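Local coordinates for YjbQ family protein (Aeropyrum pernix, PDB 2P6H), which is of unknown function, a member of the YjbQ (UPF0047) family that forms a trimer in the crystal, at residues 32-43 against 125-134. Residues are numbered along the deposited sequence; the frame is centred on the assembly and turned at random.
Sequences GVNGLLVVYVPH and RTVNLLYLGE. With SO4 (sulfate ion), chain C.
The imidazole of His-43 lies between Pro-42 CG, over the centre of one face, and Arg-125 on the opposite face, where CD makes a CH-pi contact 3.8 Å from the ring centroid and NH1 sits nearer the rim. At its edge, exactly in the ring plane, NE2 accepts the backbone N-H of Thr-126 (N to NE2 2.9 Å), which fixes the ring's rotation. Arg-125, bent at chi2 (-62°), turns its guanidinium 51° from the imidazole and gives NH1 to sulfate O3 at 2.9 Å. Thr-44 and Thr-45 also bind this ion, probably from the crystallisation liquor, while Glu-118 forms a salt bridge with Arg-125 NE. The Tyr-40 ring has Asn-128 CB over one face, 3.5 Å from its centroid, and Val-38 O at its edge, in plane; chi1 of 62° folds the ring across toward strand 125-133. Its hydroxyl is hydrogen-bonded to Ser-107 OG of the second subunit and to a water that donates to Leu-129 O. From Tyr-40/Asn-128 an antiparallel ladder runs on through Val-38/Leu-130 to Leu-36/Leu-132, inside the five-stranded sheet. Leu-37, Leu-129 and Tyr-131 line the face packed by helix 20-28; Leu-36, Val-38, Leu-130 and Leu-132 face the other two subunits. The ladder ends in a classic beta bulge, two residues, Val-33 and Asn-34, set against the single Glu-134. Glu-134 O, of the chain-terminal carboxylate, takes three donors: Val-33 N on a lone pair, Asn-34 N from above its plane and, at the in-plane ring edge, Tyr-131 OH (2.6 Å). Alongside, Asn-34 ND2 donates to Glu-134 OE2 at 2.6 Å from above the side-chain carboxylate plane.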
ATOM      1  N   GLY A  32      17.205 -14.564  10.080  1.00 43.94           N
ATOM      2  CA  GLY A  32      17.646 -13.722   8.975  1.00 42.12           C
ATOM      3  C   GLY A  32      18.462 -12.537   9.477  1.00 40.37           C
ATOM      4  O   GLY A  32      18.201 -11.983  10.523  1.00 40.81           O
ATOM      5  N   VAL A  33      19.503 -12.172   8.703  1.00 39.05           N
ATOM      6  CA  VAL A  33      20.305 -11.045   9.137  1.00 37.30           C
ATOM      7  C   VAL A  33      20.065  -9.818   8.246  1.00 35.80           C
ATOM      8  O   VAL A  33      19.696  -8.746   8.706  1.00 34.56           O
ATOM      9  CB  VAL A  33      21.773 -11.486   9.091  1.00 37.07           C
ATOM     10  CG1 VAL A  33      22.681 -10.303   9.422  1.00 36.65           C
ATOM     11  CG2 VAL A  33      22.013 -12.597  10.095  1.00 37.48           C
ATOM     12  N   ASN A  34      20.262  -9.938   6.934  1.00 33.96           N
ATOM     13  CA  ASN A  34      19.995  -8.839   6.006  1.00 33.42           C
ATOM     14  C   ASN A  34      19.104  -9.344   4.888  1.00 34.67           C
ATOM     15  O   ASN A  34      19.410 -10.324   4.222  1.00 33.99           O
ATOM     16  CB  ASN A  34      21.298  -8.324   5.375  1.00 35.60           C
ATOM     17  CG  ASN A  34      22.286  -7.895   6.435  1.00 35.37           C
ATOM     18  OD1 ASN A  34      22.121  -6.899   7.133  1.00 35.39           O
ATOM     19  ND2 ASN A  34      23.381  -8.673   6.506  1.00 36.38           N
ATOM     20  N   GLY A  35      17.975  -8.670   4.687  1.00 32.95           N
ATOM     21  CA  GLY A  35      17.024  -9.101   3.653  1.00 32.79           C
ATOM     22  C   GLY A  35      15.685  -8.376   3.799  1.00 32.36           C
ATOM     23  O   GLY A  35      15.611  -7.288   4.355  1.00 30.95           O
ATOM     24  N   LEU A  36      14.605  -8.984   3.242  1.00 31.60           N
ATOM     25  CA  LEU A  36      13.271  -8.405   3.321  1.00 31.71           C
ATOM     26  C   LEU A  36      12.295  -9.427   3.854  1.00 30.67           C
ATOM     27  O   LEU A  36      12.402 -10.621   3.605  1.00 31.38           O
ATOM     28  CB  LEU A  36      12.737  -8.099   1.927  1.00 31.02           C
ATOM     29  CG  LEU A  36      13.474  -7.061   1.106  1.00 33.94           C
ATOM     30  CD1 LEU A  36      12.845  -7.085  -0.294  1.00 34.54           C
ATOM     31  CD2 LEU A  36      13.320  -5.628   1.612  1.00 33.51           C
ATOM     32  N   LEU A  37      11.354  -8.935   4.641  1.00 30.31           N
ATOM     33  CA  LEU A  37      10.324  -9.790   5.093  1.00 29.77           C
ATOM     34  C   LEU A  37       9.059  -9.305   4.442  1.00 30.04           C
ATOM     35  O   LEU A  37       8.814  -8.110   4.333  1.00 29.84           O
ATOM     36  CB  LEU A  37      10.234  -9.603   6.597  1.00 30.02           C
ATOM     37  CG  LEU A  37       8.906 -10.117   7.125  1.00 31.80           C
ATOM     38  CD1 LEU A  37       8.896 -11.641   7.144  1.00 33.21           C
ATOM     39  CD2 LEU A  37       8.565  -9.631   8.535  1.00 30.88           C
ATOM     40  N   VAL A  38       8.264 -10.240   3.922  1.00 29.18           N
ATOM     41  CA  VAL A  38       6.969  -9.833   3.376  1.00 27.61           C
ATOM     42  C   VAL A  38       5.896 -10.447   4.216  1.00 27.34           C
ATOM     43  O   VAL A  38       5.845 -11.652   4.423  1.00 27.06           O
ATOM     44  CB  VAL A  38       6.768 -10.320   1.923  1.00 26.64           C
ATOM     45  CG1 VAL A  38       5.417  -9.839   1.394  1.00 27.58           C
ATOM     46  CG2 VAL A  38       7.873  -9.778   1.035  1.00 27.43           C
ATOM     47  N   VAL A  39       5.073  -9.559   4.784  1.00 26.85           N
ATOM     48  CA  VAL A  39       3.932  -9.960   5.564  1.00 25.75           C
ATOM     49  C   VAL A  39       2.725  -9.753   4.715  1.00 25.19           C
ATOM     50  O   VAL A  39       2.452  -8.661   4.232  1.00 23.35           O
ATOM     51  CB  VAL A  39       3.805  -9.070   6.799  1.00 25.74           C
ATOM     52  CG1 VAL A  39       2.665  -9.569   7.685  1.00 23.33           C
ATOM     53  CG2 VAL A  39       5.101  -9.096   7.589  1.00 26.20           C
ATOM     54  N   TYR A  40       1.948 -10.799   4.477  1.00 25.84           N
ATOM     55  CA  TYR A  40       0.773 -10.648   3.638  1.00 26.97           C
ATOM     56  C   TYR A  40      -0.335 -11.608   4.037  1.00 26.96           C
ATOM     57  O   TYR A  40      -0.107 -12.666   4.620  1.00 25.76           O
ATOM     58  CB  TYR A  40       1.160 -10.828   2.153  1.00 29.27           C
ATOM     59  CG  TYR A  40       1.704 -12.194   1.858  1.00 32.73           C
ATOM     60  CD1 TYR A  40       2.939 -12.598   2.366  1.00 33.64           C
ATOM     61  CD2 TYR A  40       1.011 -13.053   0.997  1.00 34.07           C
ATOM     62  CE1 TYR A  40       3.467 -13.844   2.039  1.00 34.75           C
ATOM     63  CE2 TYR A  40       1.543 -14.298   0.664  1.00 34.21           C
ATOM     64  CZ  TYR A  40       2.768 -14.693   1.198  1.00 34.68           C
ATOM     65  OH  TYR A  40       3.298 -15.929   0.864  1.00 35.11           O
ATOM     66  N   VAL A  41      -1.571 -11.174   3.765  1.00 25.12           N
ATOM     67  CA  VAL A  41      -2.716 -12.000   4.067  1.00 25.41           C
ATOM     68  C   VAL A  41      -3.434 -12.361   2.749  1.00 25.77           C
ATOM     69  O   VAL A  41      -3.520 -11.569   1.820  1.00 26.74           O
ATOM     70  CB  VAL A  41      -3.613 -11.251   5.109  1.00 25.03           C
ATOM     71  CG1 VAL A  41      -2.739 -10.595   6.176  1.00 24.98           C
ATOM     72  CG2 VAL A  41      -4.443 -10.188   4.415  1.00 24.17           C
ATOM     73  N   PRO A  42      -3.857 -13.618   2.632  1.00 26.18           N
ATOM     74  CA  PRO A  42      -4.532 -14.102   1.440  1.00 25.80           C
ATOM     75  C   PRO A  42      -6.042 -13.776   1.447  1.00 25.55           C
ATOM     76  O   PRO A  42      -6.808 -14.295   0.647  1.00 26.20           O
ATOM     77  CB  PRO A  42      -4.346 -15.604   1.484  1.00 26.36           C
ATOM     78  CG  PRO A  42      -4.514 -15.926   2.959  1.00 27.14           C
ATOM     79  CD  PRO A  42      -3.684 -14.721   3.578  1.00 25.37           C
ATOM     80  N   HIS A  43      -6.452 -12.892   2.351  1.00 23.51           N
ATOM     81  CA  HIS A  43      -7.874 -12.549   2.470  1.00 24.40           C
ATOM     82  C   HIS A  43      -8.256 -11.261   1.742  1.00 23.46           C
ATOM     83  O   HIS A  43      -7.489 -10.302   1.743  1.00 22.88           O
ATOM     84  CB  HIS A  43      -8.254 -12.420   3.951  1.00 22.79           C
ATOM     85  CG  HIS A  43      -7.863 -13.603   4.785  1.00 25.03           C
ATOM     86  ND1 HIS A  43      -8.352 -14.871   4.558  1.00 25.43           N
ATOM     87  CD2 HIS A  43      -7.023 -13.707   5.845  1.00 24.54           C
ATOM     88  CE1 HIS A  43      -7.830 -15.707   5.438  1.00 24.84           C
ATOM     89  NE2 HIS A  43      -7.019 -15.027   6.229  1.00 26.34           N
ATOM     90  N   ARG A 125      -8.347 -16.475  10.768  1.00 30.73           N
ATOM     91  CA  ARG A 125      -7.581 -15.918   9.663  1.00 29.12           C
ATOM     92  C   ARG A 125      -6.135 -16.398   9.564  1.00 28.92           C
ATOM     93  O   ARG A 125      -5.623 -17.036  10.475  1.00 28.63           O
ATOM     94  CB  ARG A 125      -7.615 -14.405   9.767  1.00 27.82           C
ATOM     95  CG  ARG A 125      -9.001 -13.808   9.750  1.00 27.09           C
ATOM     96  CD  ARG A 125      -9.759 -14.097   8.449  1.00 26.42           C
ATOM     97  NE  ARG A 125     -10.716 -13.025   8.195  1.00 25.92           N
ATOM     98  CZ  ARG A 125     -11.271 -12.785   7.012  1.00 23.44           C
ATOM     99  NH1 ARG A 125     -10.977 -13.561   5.966  1.00 23.36           N
ATOM    100  NH2 ARG A 125     -12.069 -11.726   6.845  1.00 23.02           N
ATOM    101  N   THR A 126      -5.492 -16.098   8.441  1.00 28.15           N
ATOM    102  CA  THR A 126      -4.105 -16.506   8.178  1.00 28.03           C
ATOM    103  C   THR A 126      -3.218 -15.329   7.794  1.00 28.03           C
ATOM    104  O   THR A 126      -3.637 -14.392   7.126  1.00 28.02           O
ATOM    105  CB  THR A 126      -4.090 -17.506   7.030  1.00 29.56           C
ATOM    106  OG1 THR A 126      -4.835 -18.665   7.413  1.00 30.39           O
ATOM    107  CG2 THR A 126      -2.648 -17.924   6.723  1.00 30.02           C
ATOM    108  N   VAL A 127      -1.970 -15.376   8.296  1.00 27.02           N
ATOM    109  CA  VAL A 127      -0.960 -14.419   7.871  1.00 27.35           C
ATOM    110  C   VAL A 127       0.192 -15.199   7.314  1.00 28.61           C
ATOM    111  O   VAL A 127       0.703 -16.115   7.956  1.00 27.57           O
ATOM    112  CB  VAL A 127      -0.446 -13.644   9.090  1.00 26.74           C
ATOM    113  CG1 VAL A 127       0.735 -12.754   8.671  1.00 26.32           C
ATOM    114  CG2 VAL A 127      -1.533 -12.778   9.678  1.00 26.69           C
ATOM    115  N   ASN A 128       0.542 -14.875   6.070  1.00 27.46           N
ATOM    116  CA  ASN A 128       1.626 -15.583   5.444  1.00 29.22           C
ATOM    117  C   ASN A 128       2.905 -14.744   5.539  1.00 31.04           C
ATOM    118  O   ASN A 128       2.860 -13.522   5.586  1.00 30.60           O
ATOM    119  CB  ASN A 128       1.254 -15.806   3.959  1.00 28.94           C
ATOM    120  CG  ASN A 128       0.158 -16.849   3.829  1.00 30.77           C
ATOM    121  OD1 ASN A 128      -0.647 -16.832   2.905  1.00 32.25           O
ATOM    122  ND2 ASN A 128       0.152 -17.805   4.781  1.00 28.06           N
ATOM    123  N   LEU A 129       4.045 -15.425   5.586  1.00 31.22           N
ATOM    124  CA  LEU A 129       5.322 -14.739   5.758  1.00 32.28           C
ATOM    125  C   LEU A 129       6.360 -15.282   4.792  1.00 33.22           C
ATOM    126  O   LEU A 129       6.409 -16.480   4.512  1.00 33.00           O
ATOM    127  CB  LEU A 129       5.841 -14.923   7.194  1.00 31.86           C
ATOM    128  CG  LEU A 129       4.869 -14.587   8.335  1.00 32.14           C
ATOM    129  CD1 LEU A 129       5.367 -15.131   9.657  1.00 31.28           C
ATOM    130  CD2 LEU A 129       4.678 -13.080   8.408  1.00 30.20           C
ATOM    131  N   LEU A 130       7.187 -14.382   4.277  1.00 33.85           N
ATOM    132  CA  LEU A 130       8.243 -14.740   3.330  1.00 34.69           C
ATOM    133  C   LEU A 130       9.503 -13.972   3.675  1.00 35.28           C
ATOM    134  O   LEU A 130       9.499 -12.758   3.829  1.00 35.23           O
ATOM    135  CB  LEU A 130       7.797 -14.401   1.891  1.00 35.05           C
ATOM    136  CG  LEU A 130       8.858 -14.726   0.805  1.00 36.31           C
ATOM    137  CD1 LEU A 130       8.235 -14.956  -0.572  1.00 37.32           C
ATOM    138  CD2 LEU A 130       9.885 -13.608   0.630  1.00 35.50           C
ATOM    139  N   TYR A 131      10.618 -14.681   3.795  1.00 35.20           N
ATOM    140  CA  TYR A 131      11.883 -14.024   4.081  1.00 35.71           C
ATOM    141  C   TYR A 131      12.829 -14.280   2.929  1.00 36.83           C
ATOM    142  O   TYR A 131      13.086 -15.430   2.560  1.00 36.39           O
ATOM    143  CB  TYR A 131      12.525 -14.536   5.366  1.00 34.99           C
ATOM    144  CG  TYR A 131      13.854 -13.860   5.610  1.00 34.63           C
ATOM    145  CD1 TYR A 131      13.912 -12.513   5.969  1.00 34.87           C
ATOM    146  CD2 TYR A 131      15.057 -14.535   5.393  1.00 34.64           C
ATOM    147  CE1 TYR A 131      15.135 -11.849   6.100  1.00 34.18           C
ATOM    148  CE2 TYR A 131      16.287 -13.875   5.520  1.00 33.87           C
ATOM    149  CZ  TYR A 131      16.315 -12.537   5.869  1.00 33.65           C
ATOM    150  OH  TYR A 131      17.517 -11.870   5.960  1.00 33.62           O
ATOM    151  N   LEU A 132      13.349 -13.200   2.369  1.00 37.95           N
ATOM    152  CA  LEU A 132      14.239 -13.271   1.223  1.00 38.69           C
ATOM    153  C   LEU A 132      15.528 -12.565   1.582  1.00 41.11           C
ATOM    154  O   LEU A 132      15.582 -11.352   1.733  1.00 39.61           O
ATOM    155  CB  LEU A 132      13.571 -12.583   0.015  0.65 37.82           C
ATOM    156  CG  LEU A 132      14.355 -12.729  -1.311  0.65 37.46           C
ATOM    157  CD1 LEU A 132      14.142 -14.095  -1.967  0.65 38.17           C
ATOM    158  CD2 LEU A 132      13.953 -11.687  -2.356  0.65 36.68           C
ATOM    159  N   GLY A 133      16.621 -13.309   1.723  1.00 43.05           N
ATOM    160  CA  GLY A 133      17.882 -12.673   2.045  1.00 46.92           C
ATOM    161  C   GLY A 133      18.889 -13.577   2.726  1.00 49.82           C
ATOM    162  O   GLY A 133      18.728 -14.800   2.764  1.00 50.46           O
ATOM    163  N   GLU A 134      19.945 -12.966   3.253  1.00 51.91           N
ATOM    164  CA  GLU A 134      20.998 -13.707   3.940  1.00 53.39           C
ATOM    165  C   GLU A 134      20.808 -13.671   5.468  1.00 53.69           C
ATOM    166  O   GLU A 134      19.833 -13.032   5.940  1.00 53.02           O
ATOM    167  CB  GLU A 134      22.361 -13.114   3.565  1.00 55.07           C
ATOM    168  CG  GLU A 134      22.914 -12.118   4.591  1.00 57.01           C
ATOM    169  CD  GLU A 134      23.682 -10.956   3.962  1.00 57.69           C
ATOM    170  OE1 GLU A 134      23.598 -10.777   2.727  1.00 59.91           O
ATOM    171  OE2 GLU A 134      24.363 -10.207   4.702  1.00 58.39           O
ATOM    172  OXT GLU A 134      21.650 -14.282   6.171  1.00 54.15           O
TER
HETATM  173  S   SO4 C 501     -11.666 -13.874   2.085  1.00 30.33           S
HETATM  174  O1  SO4 C 501     -13.197 -13.791   1.986  1.00 31.44           O
HETATM  175  O2  SO4 C 501     -11.183 -15.206   2.451  1.00 33.10           O
HETATM  176  O3  SO4 C 501     -11.161 -12.966   3.110  1.00 29.67           O
HETATM  177  O4  SO4 C 501     -11.053 -13.512   0.813  1.00 29.04           O
HETATM  178  O   HOH W   1       4.550 -17.752   2.383  1.00 57.31           O